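Local structure of nidogen-1 (Mus musculus, 1GL4) at residues S92-T97 against V258-E263. The protein binds laminin, collagen IV and perlecan in basement membranes and probably has a role in interactions between cells and the extracellular matrix. Sequence-based numbering, arbitrary orientation.
Sequences STIPET and VLYNKE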
loop_
_atom_site.group_PDB
_atom_site.type_symbol
_atom_site.label_atom_id
_atom_site.label_comp_id
_atom_site.label_asym_id
_atom_site.label_seq_id
_atom_site.Cartn_x
_atom_site.Cartn_y
_atom_site.Cartn_z
ATOM N N SER A 92 5.793 12.502 0.582
ATOM C CA SER A 92 5.853 13.944 0.758
ATOM C C SER A 92 7.101 14.681 0.377
ATOM O O SER A 92 8.222 14.233 0.598
ATOM C CB SER A 92 5.487 14.353 2.173
ATOM O OG SER A 92 5.458 15.772 2.233
ATOM N N THR A 93 6.818 15.879 -0.118
ATOM C CA THR A 93 7.730 16.852 -0.659
ATOM C C THR A 93 7.523 16.519 -2.123
ATOM O O THR A 93 8.433 16.099 -2.830
ATOM C CB THR A 93 9.203 16.657 -0.237
ATOM O OG1 THR A 93 9.665 15.359 -0.634
ATOM C CG2 THR A 93 9.344 16.841 1.275
ATOM N N ILE A 94 6.263 16.637 -2.531
ATOM C CA ILE A 94 5.851 16.415 -3.909
ATOM C C ILE A 94 5.338 17.779 -4.355
ATOM O O ILE A 94 4.384 18.301 -3.781
ATOM C CB ILE A 94 4.708 15.374 -4.016
ATOM C CG1 ILE A 94 5.260 13.952 -3.836
ATOM C CG2 ILE A 94 4.025 15.495 -5.373
ATOM C CD1 ILE A 94 6.179 13.489 -4.964
ATOM N N PRO A 95 5.979 18.376 -5.376
ATOM C CA PRO A 95 5.638 19.689 -5.940
ATOM C C PRO A 95 4.211 19.781 -6.466
ATOM O O PRO A 95 3.703 18.826 -7.049
ATOM C CB PRO A 95 6.658 19.860 -7.066
ATOM C CG PRO A 95 7.808 18.999 -6.636
ATOM C CD PRO A 95 7.114 17.783 -6.102
ATOM N N GLU A 96 3.581 20.939 -6.268
ATOM C CA GLU A 96 2.217 21.170 -6.732
ATOM C C GLU A 96 2.154 21.061 -8.251
ATOM O O GLU A 96 1.095 20.816 -8.827
ATOM C CB GLU A 96 1.732 22.564 -6.324
ATOM C CG GLU A 96 2.540 23.226 -5.218
ATOM C CD GLU A 96 3.962 23.548 -5.645
ATOM O OE1 GLU A 96 4.131 24.229 -6.682
ATOM O OE2 GLU A 96 4.908 23.124 -4.945
ATOM N N THR A 97 3.298 21.257 -8.894
ATOM C CA THR A 97 3.390 21.187 -10.347
ATOM C C THR A 97 3.183 19.775 -10.892
ATOM O O THR A 97 2.979 19.595 -12.092
ATOM C CB THR A 97 4.763 21.689 -10.834
ATOM O OG1 THR A 97 5.800 20.992 -10.134
ATOM C CG2 THR A 97 4.902 23.189 -10.587
ATOM N N VAL A 258 -7.419 8.329 -3.289
ATOM C CA VAL A 258 -6.196 9.024 -3.683
ATOM C C VAL A 258 -6.394 10.494 -3.326
ATOM O O VAL A 258 -7.500 11.023 -3.443
ATOM C CB VAL A 258 -5.893 8.870 -5.204
ATOM C CG1 VAL A 258 -5.783 7.400 -5.564
ATOM C CG2 VAL A 258 -6.977 9.548 -6.040
ATOM N N LEU A 259 -5.332 11.154 -2.882
ATOM C CA LEU A 259 -5.448 12.558 -2.486
ATOM C C LEU A 259 -4.127 13.309 -2.511
ATOM O O LEU A 259 -3.091 12.756 -2.171
ATOM C CB LEU A 259 -6.039 12.633 -1.068
ATOM C CG LEU A 259 -6.090 13.959 -0.293
ATOM C CD1 LEU A 259 -7.043 13.806 0.884
ATOM C CD2 LEU A 259 -4.701 14.346 0.213
ATOM N N TYR A 260 -4.166 14.571 -2.924
ATOM C CA TYR A 260 -2.960 15.391 -2.917
ATOM C C TYR A 260 -3.283 16.676 -2.172
ATOM O O TYR A 260 -4.238 17.375 -2.516
ATOM C CB TYR A 260 -2.480 15.748 -4.326
ATOM C CG TYR A 260 -1.293 16.697 -4.293
ATOM C CD1 TYR A 260 -0.050 16.276 -3.810
ATOM C CD2 TYR A 260 -1.436 18.041 -4.655
ATOM C CE1 TYR A 260 1.019 17.171 -3.678
ATOM C CE2 TYR A 260 -0.379 18.940 -4.525
ATOM C CZ TYR A 260 0.843 18.500 -4.036
ATOM O OH TYR A 260 1.881 19.395 -3.907
ATOM N N ASN A 261 -2.498 16.972 -1.142
ATOM C CA ASN A 261 -2.703 18.182 -0.363
ATOM C C ASN A 261 -1.582 19.178 -0.645
ATOM O O ASN A 261 -0.408 18.918 -0.369
ATOM C CB ASN A 261 -2.765 17.860 1.133
ATOM C CG ASN A 261 -2.984 19.099 1.981
ATOM O OD1 ASN A 261 -2.044 19.831 2.289
ATOM N ND2 ASN A 261 -4.234 19.356 2.339
ATOM N N LYS A 262 -1.970 20.313 -1.211
ATOM C CA LYS A 262 -1.048 21.377 -1.569
ATOM C C LYS A 262 -0.356 22.002 -0.355
ATOM O O LYS A 262 0.830 22.326 -0.410
ATOM C CB LYS A 262 -1.812 22.454 -2.344
ATOM C CG LYS A 262 -0.961 23.603 -2.836
ATOM C CD LYS A 262 -1.824 24.637 -3.548
ATOM C CE LYS A 262 -0.979 25.753 -4.142
ATOM N NZ LYS A 262 -0.183 26.485 -3.115
ATOM N N GLU A 263 -1.097 22.160 0.738
ATOM C CA GLU A 263 -0.554 22.766 1.953
ATOM C C GLU A 263 0.639 22.020 2.536
ATOM O O GLU A 263 1.647 22.636 2.877
ATOM C CB GLU A 263 -1.646 22.895 3.019
ATOM C CG GLU A 263 -2.682 23.971 2.726
ATOM C CD GLU A 263 -3.381 23.762 1.397
ATOM O OE1 GLU A 263 -3.980 22.681 1.201
ATOM O OE2 GLU A 263 -3.332 24.680 0.550
#
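Y260 carries most of this contact, reaching from the end of strand 248-261 to the chain that follows strand 86-92. Its CG is anti to the backbone N (chi1 175°), and the ring extends toward the turn at I94-E96. The hydroxyl OH donates a hydrogen bond to I94 O at 2.7 Å. This carbonyl oxygen lies at the ring edge, near the ring plane. The C=O...OH angle is 149°, and the donor is tilted 25° from the carbonyl plane. The buried phenol thus has a backbone acceptor where the chain turns into P95. Beside this bond, the methyl branch CG2 of I94 packs against Y260 CE1 at 3.8 Å. Across the ring from CE1, Y260 CE2 comes within 4.1 Å of E96 CA. I94 and E96, the residues before and after P95, thus both approach the phenol end of the ring.

K262 follows just past the strand. The aliphatic parts of the two side chains meet here, K262 CG lying 4.3 Å from E96 CG. Their charged ends are not in contact: E96 OE1 and K262 NZ are 6.0 Å apart. The E96 carboxylate instead forms a salt bridge with R265.

The rings of Y100 and Y260 meet edge-to-face, and L103 also touches Y260. The contact lies at one end of the nidogen G2 beta-barrel. The side chain of Y260 is about 7 Å from that of R268, a residue involved in perlecan binding. The contact joins the loop between strand 86-92 and the short helix 96-99 to the end of strand 248-261, while strand 266-276 pairs with both strands.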